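Local coordinates for putative cytoplasmic protein (Salmonella enterica subsp. enterica serovar Typhimurium, PDB 4IQN) that is of unknown function but adopts a mixed alpha/beta fold as a member of the DUF5066 family, at residues T9-L14 with E168-I173; T25-E30 with Y61-L66; K39-Q44 with I87-P92. All coordinates share one frame; numbering follows the deposited sequence.

Contact 1 of 3, residues T9-L14 with E168-I173; sequences TNLIEL and EYLYNI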
loop_
_atom_site.group_PDB
_atom_site.type_symbol
_atom_site.label_atom_id
_atom_site.label_comp_id
_atom_site.label_asym_id
_atom_site.label_seq_id
_atom_site.Cartn_x
_atom_site.Cartn_y
_atom_site.Cartn_z
ATOM N N THR A 9 1.307 -8.288 -17.244
ATOM C CA THR A 9 1.584 -9.677 -17.650
ATOM C C THR A 9 3.068 -9.968 -17.505
ATOM O O THR A 9 3.458 -11.008 -16.951
ATOM C CB THR A 9 1.138 -9.958 -19.099
ATOM O OG1 THR A 9 -0.288 -9.951 -19.155
ATOM C CG2 THR A 9 1.619 -11.324 -19.572
ATOM N N ASN A 10 3.883 -9.042 -18.004
ATOM C CA ASN A 10 5.321 -9.154 -17.886
ATOM C C ASN A 10 5.740 -9.178 -16.409
ATOM O O ASN A 10 6.589 -9.988 -16.005
ATOM C CB ASN A 10 6.030 -8.031 -18.684
ATOM C CG ASN A 10 5.854 -8.149 -20.216
ATOM O OD1 ASN A 10 6.264 -7.259 -20.966
ATOM N ND2 ASN A 10 5.252 -9.228 -20.682
ATOM N N LEU A 11 5.134 -8.318 -15.590
ATOM C CA LEU A 11 5.457 -8.262 -14.175
ATOM C C LEU A 11 5.215 -9.614 -13.477
ATOM O O LEU A 11 6.057 -10.097 -12.726
ATOM C CB LEU A 11 4.709 -7.142 -13.471
ATOM C CG LEU A 11 4.987 -7.026 -11.968
ATOM C CD1 LEU A 11 6.482 -6.909 -11.677
ATOM C CD2 LEU A 11 4.254 -5.811 -11.469
ATOM N N ILE A 12 4.089 -10.238 -13.755
ATOM C CA ILE A 12 3.791 -11.503 -13.126
ATOM C C ILE A 12 4.800 -12.592 -13.532
ATOM O O ILE A 12 5.232 -13.368 -12.677
ATOM C CB ILE A 12 2.344 -11.937 -13.394
ATOM C CG1 ILE A 12 1.341 -10.919 -12.783
ATOM C CG2 ILE A 12 2.122 -13.319 -12.829
ATOM C CD1 ILE A 12 1.323 -10.878 -11.272
ATOM N N GLU A 13 5.211 -12.633 -14.802
ATOM C CA GLU A 13 6.264 -13.565 -15.200
ATOM C C GLU A 13 7.538 -13.355 -14.385
ATOM O O GLU A 13 8.206 -14.335 -14.012
ATOM C CB GLU A 13 6.600 -13.480 -16.710
ATOM C CG GLU A 13 5.469 -13.936 -17.633
ATOM C CD GLU A 13 4.867 -15.289 -17.248
ATOM O OE1 GLU A 13 5.518 -16.325 -17.466
ATOM O OE2 GLU A 13 3.729 -15.327 -16.726
ATOM N N LEU A 14 7.896 -12.100 -14.137
ATOM C CA LEU A 14 9.059 -11.801 -13.314
ATOM C C LEU A 14 8.816 -12.183 -11.852
ATOM O O LEU A 14 9.697 -12.716 -11.200
ATOM C CB LEU A 14 9.468 -10.335 -13.473
ATOM C CG LEU A 14 9.845 -9.921 -14.905
ATOM C CD1 LEU A 14 9.876 -8.406 -15.021
ATOM C CD2 LEU A 14 11.167 -10.538 -15.336
ATOM N N GLU A 168 4.958 -0.224 -10.508
ATOM C CA GLU A 168 6.249 0.460 -10.433
ATOM C C GLU A 168 7.029 0.027 -9.181
ATOM O O GLU A 168 8.230 -0.248 -9.253
ATOM C CB GLU A 168 6.061 1.972 -10.449
ATOM C CG GLU A 168 7.378 2.740 -10.315
ATOM C CD GLU A 168 7.289 4.229 -10.518
ATOM O OE1 GLU A 168 6.174 4.804 -10.566
ATOM O OE2 GLU A 168 8.376 4.863 -10.626
ATOM N N TYR A 169 6.345 -0.046 -8.042
ATOM C CA TYR A 169 6.971 -0.467 -6.809
ATOM C C TYR A 169 7.631 -1.839 -6.983
ATOM O O TYR A 169 8.809 -2.035 -6.640
ATOM C CB TYR A 169 5.951 -0.462 -5.642
ATOM C CG TYR A 169 6.452 -1.123 -4.392
ATOM C CD1 TYR A 169 7.271 -0.442 -3.490
ATOM C CD2 TYR A 169 6.150 -2.456 -4.109
ATOM C CE1 TYR A 169 7.760 -1.049 -2.360
ATOM C CE2 TYR A 169 6.605 -3.078 -2.969
ATOM C CZ TYR A 169 7.421 -2.386 -2.081
ATOM O OH TYR A 169 7.917 -3.005 -0.946
ATOM N N LEU A 170 6.891 -2.806 -7.531
ATOM C CA LEU A 170 7.422 -4.147 -7.653
ATOM C C LEU A 170 8.559 -4.273 -8.677
ATOM O O LEU A 170 9.517 -5.033 -8.441
ATOM C CB LEU A 170 6.305 -5.153 -7.956
ATOM C CG LEU A 170 5.418 -5.418 -6.755
ATOM C CD1 LEU A 170 4.307 -6.367 -7.207
ATOM C CD2 LEU A 170 6.163 -6.026 -5.572
ATOM N N TYR A 171 8.468 -3.568 -9.800
ATOM C CA TYR A 171 9.570 -3.590 -10.768
ATOM C C TYR A 171 10.854 -3.146 -10.080
ATOM O O TYR A 171 11.947 -3.707 -10.326
ATOM C CB TYR A 171 9.278 -2.702 -11.984
ATOM C CG TYR A 171 8.620 -3.424 -13.140
ATOM C CD1 TYR A 171 9.361 -4.237 -14.008
ATOM C CD2 TYR A 171 7.268 -3.325 -13.360
ATOM C CE1 TYR A 171 8.760 -4.905 -15.051
ATOM C CE2 TYR A 171 6.662 -3.986 -14.431
ATOM C CZ TYR A 171 7.402 -4.783 -15.270
ATOM O OH TYR A 171 6.798 -5.458 -16.336
ATOM N N ASN A 172 10.729 -2.139 -9.228
ATOM C CA ASN A 172 11.900 -1.647 -8.499
ATOM C C ASN A 172 12.408 -2.703 -7.490
ATOM O O ASN A 172 13.600 -2.979 -7.441
ATOM C CB ASN A 172 11.634 -0.291 -7.875
ATOM C CG ASN A 172 11.715 0.842 -8.886
ATOM O OD1 ASN A 172 10.746 1.218 -9.557
ATOM N ND2 ASN A 172 12.879 1.382 -9.011
ATOM N N ILE A 173 11.503 -3.354 -6.755
ATOM C CA ILE A 173 11.914 -4.409 -5.820
ATOM C C ILE A 173 12.685 -5.506 -6.551
ATOM O O ILE A 173 13.751 -5.917 -6.114
ATOM C CB ILE A 173 10.706 -5.021 -5.065
ATOM C CG1 ILE A 173 10.068 -4.006 -4.120
ATOM C CG2 ILE A 173 11.065 -6.317 -4.348
ATOM C CD1 ILE A 173 10.959 -3.516 -3.008
#
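Leu11 and Tyr171 meet where helix 8-18 packs on helix 166-174, a helix-helix contact made almost wholly by one aromatic side chain lying against two leucines. The segment axes come no closer than 10.7 Å and run in roughly the same direction, 36° apart; at that separation the helices meet through side chains rather than backbone.

A CH-pi interaction lies at the centre of the packing. Methyl CD1 of Leu11 sits over one face of the Tyr171 ring, 4.1 Å from its centroid and 14° off the ring normal, displaced slightly toward the rim. The first torsion of Leu11 places it there: CG lies anti to the backbone N (chi1 179°), which sends the branched end toward the other helix, while CB of Leu11 lies nearer the hydroxyl end of the ring, 3.8 Å from CE2 of Tyr171.

Aliphatic packing completes the apolar part. Both methyls of Leu11 face CB of Leu170, CD1 and CD2 each 4.1 Å away, and the two leucine side chains cross at about a right angle. Leu14 adds its CD1, which reaches CE1 of Tyr171 obliquely at 3.7 Å. Val167 and Ile174, on the same helix as Tyr171, also touch Leu11, and Leu58 from a loop touches Leu170.

Polar atoms play a smaller part, and no hydrogen bond joins the two segments. The Tyr171 hydroxyl is instead hydrogen-bonded to the backbone O of Ser7, just before the first helix, and OH also lies 3.6 Å from CB of Asn10.

Contact 2 of 3, residues T25-E30 with Y61-L66; sequences TPMSAE and YDRDLL
Thr25 O is gripped twice by one residue, Arg63, whose backbone N reaches it at 2.9 Å and whose side-chain NE reaches it at 3.1 Å. The two donors approach from opposite faces of the carbonyl plane, and the bond from N is nearly straight (173°). The side chain can fold back in this way because CG of Arg63 stands between its own backbone N and carbonyl carbon (chi1 84°) and the chain bends again at chi3. NH2 then donates to Pro26 O at 3.1 Å; both carbonyl oxygens lie at the guanidinium edge, in its plane, and CG of selenomethionine Met27 rests over one face, 3.6 Å from CZ of Arg63.

The 61-66 segment presents these donors from a type I beta turn, Asp62 to Leu65, overlapped at its start by an Asx turn. In the latter, OD1 of Asp62 accepts from the backbone N of Asp64 and, from the other face of the carboxylate, from Thr25 N at 2.9 Å. The second oxygen, OD2, is held by the side-chain amides of Asn19 and Asn21, so the carboxylate ties the turn to the chain following helix 8-18.

Thr25 also donates through its hydroxyl: OG1 lies 2.7 Å from OD2 of Asp64, above the carboxylate plane. Pro26 CB lies 3.4 Å from the backbone O of Tyr61, the residue just before the turn.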
loop_
_atom_site.group_PDB
_atom_site.type_symbol
_atom_site.label_atom_id
_atom_site.label_comp_id
_atom_site.label_asym_id
_atom_site.label_seq_id
_atom_site.Cartn_x
_atom_site.Cartn_y
_atom_site.Cartn_z
ATOM N N THR A 25 0.165 -20.516 -3.458
ATOM C CA THR A 25 -1.256 -20.700 -3.127
ATOM C C THR A 25 -2.115 -19.654 -3.841
ATOM O O THR A 25 -2.473 -18.623 -3.272
ATOM C CB THR A 25 -1.487 -20.630 -1.594
ATOM O OG1 THR A 25 -0.935 -19.398 -1.049
ATOM C CG2 THR A 25 -0.818 -21.801 -0.921
ATOM N N PRO A 26 -2.439 -19.898 -5.105
ATOM C CA PRO A 26 -3.284 -18.925 -5.791
ATOM C C PRO A 26 -4.675 -18.909 -5.228
ATOM O O PRO A 26 -5.166 -19.963 -4.777
ATOM C CB PRO A 26 -3.343 -19.462 -7.226
ATOM C CG PRO A 26 -3.093 -20.896 -7.086
ATOM C CD PRO A 26 -2.084 -21.014 -5.984
HETATM N N MSE A 27 -5.298 -17.731 -5.263
HETATM C CA MSE A 27 -6.740 -17.611 -5.050
HETATM C C MSE A 27 -7.356 -17.984 -6.351
HETATM O O MSE A 27 -6.757 -17.739 -7.400
HETATM C CB MSE A 27 -7.155 -16.185 -4.677
HETATM C CG MSE A 27 -6.835 -15.975 -3.223
HETATM SE SE MSE A 27 -7.545 -14.306 -2.473
HETATM C CE MSE A 27 -9.048 -13.744 -3.583
ATOM N N SER A 28 -8.550 -18.584 -6.327
ATOM C CA SER A 28 -9.226 -18.887 -7.587
ATOM C C SER A 28 -9.805 -17.585 -8.192
ATOM O O SER A 28 -9.958 -16.564 -7.504
ATOM C CB SER A 28 -10.353 -19.896 -7.389
ATOM O OG SER A 28 -11.331 -19.330 -6.535
ATOM N N ALA A 29 -10.095 -17.648 -9.481
ATOM C CA ALA A 29 -10.783 -16.576 -10.219
ATOM C C ALA A 29 -12.066 -16.135 -9.532
ATOM O O ALA A 29 -12.353 -14.936 -9.446
ATOM C CB ALA A 29 -11.097 -17.040 -11.635
ATOM N N GLU A 30 -12.846 -17.117 -9.079
ATOM C CA GLU A 30 -14.124 -16.851 -8.417
ATOM C C GLU A 30 -13.923 -16.024 -7.147
ATOM O O GLU A 30 -14.579 -15.003 -6.974
ATOM C CB GLU A 30 -14.839 -18.177 -8.117
ATOM C CG GLU A 30 -16.308 -18.079 -7.808
ATOM C CD GLU A 30 -17.064 -19.356 -8.225
ATOM O OE1 GLU A 30 -16.418 -20.305 -8.727
ATOM O OE2 GLU A 30 -18.305 -19.413 -8.057
ATOM N N TYR A 61 -1.921 -15.505 -8.499
ATOM C CA TYR A 61 -0.723 -16.285 -8.741
ATOM C C TYR A 61 -0.313 -17.006 -7.446
ATOM O O TYR A 61 -0.179 -18.238 -7.411
ATOM C CB TYR A 61 0.411 -15.420 -9.340
ATOM C CG TYR A 61 1.747 -16.085 -9.139
ATOM C CD1 TYR A 61 1.960 -17.373 -9.606
ATOM C CD2 TYR A 61 2.762 -15.464 -8.429
ATOM C CE1 TYR A 61 3.148 -18.030 -9.371
ATOM C CE2 TYR A 61 3.960 -16.115 -8.182
ATOM C CZ TYR A 61 4.139 -17.396 -8.673
ATOM O OH TYR A 61 5.292 -18.061 -8.452
ATOM N N ASP A 62 -0.169 -16.253 -6.366
ATOM C CA ASP A 62 0.280 -16.812 -5.112
ATOM C C ASP A 62 0.022 -15.815 -3.999
ATOM O O ASP A 62 0.740 -14.809 -3.863
ATOM C CB ASP A 62 1.768 -17.143 -5.228
ATOM C CG ASP A 62 2.353 -17.745 -3.967
ATOM O OD1 ASP A 62 1.598 -18.061 -2.995
ATOM O OD2 ASP A 62 3.609 -17.901 -3.952
ATOM N N ARG A 63 -0.965 -16.118 -3.160
ATOM C CA ARG A 63 -1.328 -15.215 -2.080
ATOM C C ARG A 63 -0.227 -15.142 -1.025
ATOM O O ARG A 63 -0.276 -14.265 -0.148
ATOM C CB ARG A 63 -2.663 -15.621 -1.459
ATOM C CG ARG A 63 -2.552 -16.679 -0.415
ATOM C CD ARG A 63 -3.922 -17.205 -0.008
ATOM N NE ARG A 63 -4.518 -18.016 -1.057
ATOM C CZ ARG A 63 -5.717 -18.574 -0.947
ATOM N NH1 ARG A 63 -6.425 -18.402 0.159
ATOM N NH2 ARG A 63 -6.203 -19.305 -1.925
ATOM N N ASP A 64 0.744 -16.060 -1.114
ATOM C CA ASP A 64 1.817 -16.181 -0.137
ATOM C C ASP A 64 3.211 -15.922 -0.763
ATOM O O ASP A 64 4.245 -16.345 -0.229
ATOM C CB ASP A 64 1.762 -17.582 0.504
ATOM C CG ASP A 64 0.533 -17.783 1.394
ATOM O OD1 ASP A 64 0.119 -16.805 2.071
ATOM O OD2 ASP A 64 -0.007 -18.931 1.443
ATOM N N LEU A 65 3.241 -15.202 -1.874
ATOM C CA LEU A 65 4.499 -14.937 -2.582
ATOM C C LEU A 65 5.500 -14.221 -1.697
ATOM O O LEU A 65 5.130 -13.495 -0.779
ATOM C CB LEU A 65 4.245 -14.174 -3.883
ATOM C CG LEU A 65 3.794 -12.739 -3.755
ATOM C CD1 LEU A 65 5.009 -11.803 -3.761
ATOM C CD2 LEU A 65 2.875 -12.382 -4.908
ATOM N N LEU A 66 6.767 -14.506 -1.967
ATOM C CA LEU A 66 7.912 -13.929 -1.289
ATOM C C LEU A 66 8.815 -13.362 -2.378
ATOM O O LEU A 66 9.135 -14.052 -3.340
ATOM C CB LEU A 66 8.659 -15.015 -0.487
ATOM C CG LEU A 66 7.963 -15.582 0.748
ATOM C CD1 LEU A 66 8.693 -16.757 1.392
ATOM C CD2 LEU A 66 7.797 -14.460 1.766
#

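Contact 3 of 3, residues K39-Q44 with I87-P92; sequences KYRDPQ and IHSYSP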
loop_
_atom_site.group_PDB
_atom_site.type_symbol
_atom_site.label_atom_id
_atom_site.label_comp_id
_atom_site.label_asym_id
_atom_site.label_seq_id
_atom_site.Cartn_x
_atom_site.Cartn_y
_atom_site.Cartn_z
ATOM N N LYS A 39 -13.738 2.299 0.179
ATOM C CA LYS A 39 -13.280 3.521 -0.486
ATOM C C LYS A 39 -12.616 4.502 0.485
ATOM O O LYS A 39 -11.697 5.236 0.092
ATOM C CB LYS A 39 -14.457 4.200 -1.193
ATOM C CG LYS A 39 -14.211 5.508 -1.934
ATOM C CD LYS A 39 -13.346 5.367 -3.186
ATOM C CE LYS A 39 -13.120 6.701 -3.920
ATOM N NZ LYS A 39 -14.242 7.085 -4.801
ATOM N N TYR A 40 -13.066 4.515 1.734
ATOM C CA TYR A 40 -12.649 5.531 2.705
ATOM C C TYR A 40 -12.001 4.936 3.934
ATOM O O TYR A 40 -12.214 3.779 4.291
ATOM C CB TYR A 40 -13.857 6.384 3.113
ATOM C CG TYR A 40 -14.476 7.131 1.947
ATOM C CD1 TYR A 40 -13.837 8.200 1.403
ATOM C CD2 TYR A 40 -15.708 6.734 1.376
ATOM C CE1 TYR A 40 -14.355 8.887 0.327
ATOM C CE2 TYR A 40 -16.247 7.433 0.298
ATOM C CZ TYR A 40 -15.549 8.510 -0.215
ATOM O OH TYR A 40 -16.000 9.228 -1.270
ATOM N N ARG A 41 -11.161 5.747 4.581
ATOM C CA ARG A 41 -10.547 5.342 5.812
ATOM C C ARG A 41 -11.550 5.153 6.968
ATOM O O ARG A 41 -11.387 4.294 7.838
ATOM C CB ARG A 41 -9.504 6.373 6.220
ATOM C CG ARG A 41 -8.641 5.781 7.296
ATOM C CD ARG A 41 -7.179 6.000 7.114
ATOM N NE ARG A 41 -6.774 6.380 5.787
ATOM C CZ ARG A 41 -5.842 7.295 5.555
ATOM N NH1 ARG A 41 -5.216 7.885 6.572
ATOM N NH2 ARG A 41 -5.551 7.624 4.320
ATOM N N ASP A 42 -12.566 5.994 6.977
ATOM C CA ASP A 42 -13.634 5.946 8.015
ATOM C C ASP A 42 -14.281 4.543 8.109
ATOM O O ASP A 42 -14.993 4.121 7.200
ATOM C CB ASP A 42 -14.652 7.039 7.702
ATOM C CG ASP A 42 -15.919 6.968 8.548
ATOM O OD1 ASP A 42 -15.964 6.210 9.571
ATOM O OD2 ASP A 42 -16.871 7.733 8.164
ATOM N N PRO A 43 -14.031 3.823 9.210
ATOM C CA PRO A 43 -14.563 2.456 9.313
ATOM C C PRO A 43 -16.095 2.359 9.212
ATOM O O PRO A 43 -16.622 1.310 8.804
ATOM C CB PRO A 43 -14.065 2.001 10.694
ATOM C CG PRO A 43 -12.853 2.867 10.950
ATOM C CD PRO A 43 -13.267 4.195 10.419
ATOM N N GLN A 44 -16.810 3.432 9.552
ATOM C CA GLN A 44 -18.296 3.387 9.522
ATOM C C GLN A 44 -18.846 3.650 8.116
ATOM O O GLN A 44 -20.032 3.494 7.876
ATOM C CB GLN A 44 -18.952 4.390 10.507
ATOM C CG GLN A 44 -18.306 4.504 11.880
ATOM C CD GLN A 44 -18.291 3.191 12.638
ATOM O OE1 GLN A 44 -17.247 2.547 12.784
ATOM N NE2 GLN A 44 -19.456 2.778 13.115
ATOM N N ILE A 87 -12.217 -5.785 1.495
ATOM C CA ILE A 87 -10.982 -5.403 2.188
ATOM C C ILE A 87 -11.252 -4.121 2.956
ATOM O O ILE A 87 -11.487 -3.078 2.350
ATOM C CB ILE A 87 -9.830 -5.159 1.194
ATOM C CG1 ILE A 87 -9.552 -6.434 0.367
ATOM C CG2 ILE A 87 -8.594 -4.724 1.948
ATOM C CD1 ILE A 87 -8.589 -6.272 -0.801
ATOM N N HIS A 88 -11.239 -4.211 4.283
ATOM C CA HIS A 88 -11.460 -3.034 5.136
ATOM C C HIS A 88 -10.175 -2.188 5.123
ATOM O O HIS A 88 -9.101 -2.705 4.884
ATOM C CB HIS A 88 -11.833 -3.456 6.541
ATOM C CG HIS A 88 -13.211 -4.041 6.634
ATOM N ND1 HIS A 88 -14.218 -3.457 7.366
ATOM C CD2 HIS A 88 -13.757 -5.122 6.034
ATOM C CE1 HIS A 88 -15.323 -4.175 7.235
ATOM N NE2 HIS A 88 -15.069 -5.185 6.425
ATOM N N SER A 89 -10.330 -0.887 5.310
ATOM C CA SER A 89 -9.202 0.016 5.285
ATOM C C SER A 89 -8.223 -0.277 6.418
ATOM O O SER A 89 -8.572 -0.677 7.512
ATOM C CB SER A 89 -9.634 1.515 5.293
ATOM O OG SER A 89 -8.472 2.374 5.236
ATOM N N TYR A 90 -6.957 -0.017 6.131
ATOM C CA TYR A 90 -5.930 -0.015 7.131
ATOM C C TYR A 90 -5.800 1.427 7.589
ATOM O O TYR A 90 -6.085 2.355 6.834
ATOM C CB TYR A 90 -4.630 -0.448 6.458
ATOM C CG TYR A 90 -3.466 -0.745 7.335
ATOM C CD1 TYR A 90 -3.269 -2.032 7.858
ATOM C CD2 TYR A 90 -2.493 0.255 7.623
ATOM C CE1 TYR A 90 -2.179 -2.320 8.657
ATOM C CE2 TYR A 90 -1.422 -0.032 8.437
ATOM C CZ TYR A 90 -1.264 -1.322 8.918
ATOM O OH TYR A 90 -0.205 -1.653 9.676
ATOM N N SER A 91 -5.341 1.617 8.804
ATOM C CA SER A 91 -5.119 2.971 9.316
ATOM C C SER A 91 -3.720 2.974 9.887
ATOM O O SER A 91 -3.366 2.057 10.600
ATOM C CB SER A 91 -6.157 3.333 10.389
ATOM O OG SER A 91 -5.914 4.650 10.910
ATOM N N PRO A 92 -2.926 4.019 9.593
ATOM C CA PRO A 92 -1.544 3.991 9.953
ATOM C C PRO A 92 -1.208 4.465 11.373
ATOM O O PRO A 92 -0.132 4.984 11.618
ATOM C CB PRO A 92 -0.954 4.968 8.946
ATOM C CG PRO A 92 -1.996 6.042 8.877
ATOM C CD PRO A 92 -3.297 5.291 8.946
#
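Ser89 and Arg41 bring together two loops that leave neighbouring parallel strands of a small mixed sheet, 36-38 and 86-87. No hydrogen bond links the segments, and the contact is one of van der Waals packing, much of it of side chains against backbone.

Ser89 supplies the closest packing. Its CB points at the other loop and lies 3.6 Å from the carbonyl O of Tyr40, while OG sits 3.7 Å from CA of Arg41. That hydroxyl is bonded elsewhere: it donates to Tyr90 O at 2.9 Å and is also hydrogen-bonded to the backbone N of Leu125, on strand 124-128.

Arg41 is the long partner, running along the 89-92 backbone. With CG anti to the backbone N (chi1 -166°) and the chain bent at chi2 and chi3, its methylene CD comes within 3.8 Å of Tyr90 O. The guanidinium is held from beyond the two loops, NH2 forming a salt bridge with Glu210 and a hydrogen bond with Pro123 O. Trp116 touches both Arg41 and Pro92. At the far end of the contact, the side chains of Arg41 and Pro92 cross at about a right angle, with NH1 4.0 Å from the proline CD.

How the contacts relate
Contact 1 joins the two segments farthest apart in sequence, 9-14 and 168-173, so that contacts 2 and 3 both fall within the loop it closes. Those two interleave: the segments come in the order 25-30, 39-44, 61-66, 87-92. In space contacts 1 and 2 are neighbours, their centres 16 Å apart and their nearest atoms about 4 Å apart, with helix 8-18 leading on to helix 29-34. Contact 3 lies on the opposite side of the chain's centre from contact 1, 27 Å between centres, and 23 Å from contact 2. Contacts 1 and 2 thus tie the N-terminal part to later chain, while contact 3 lies where loops of the small mixed sheet meet the four-stranded one.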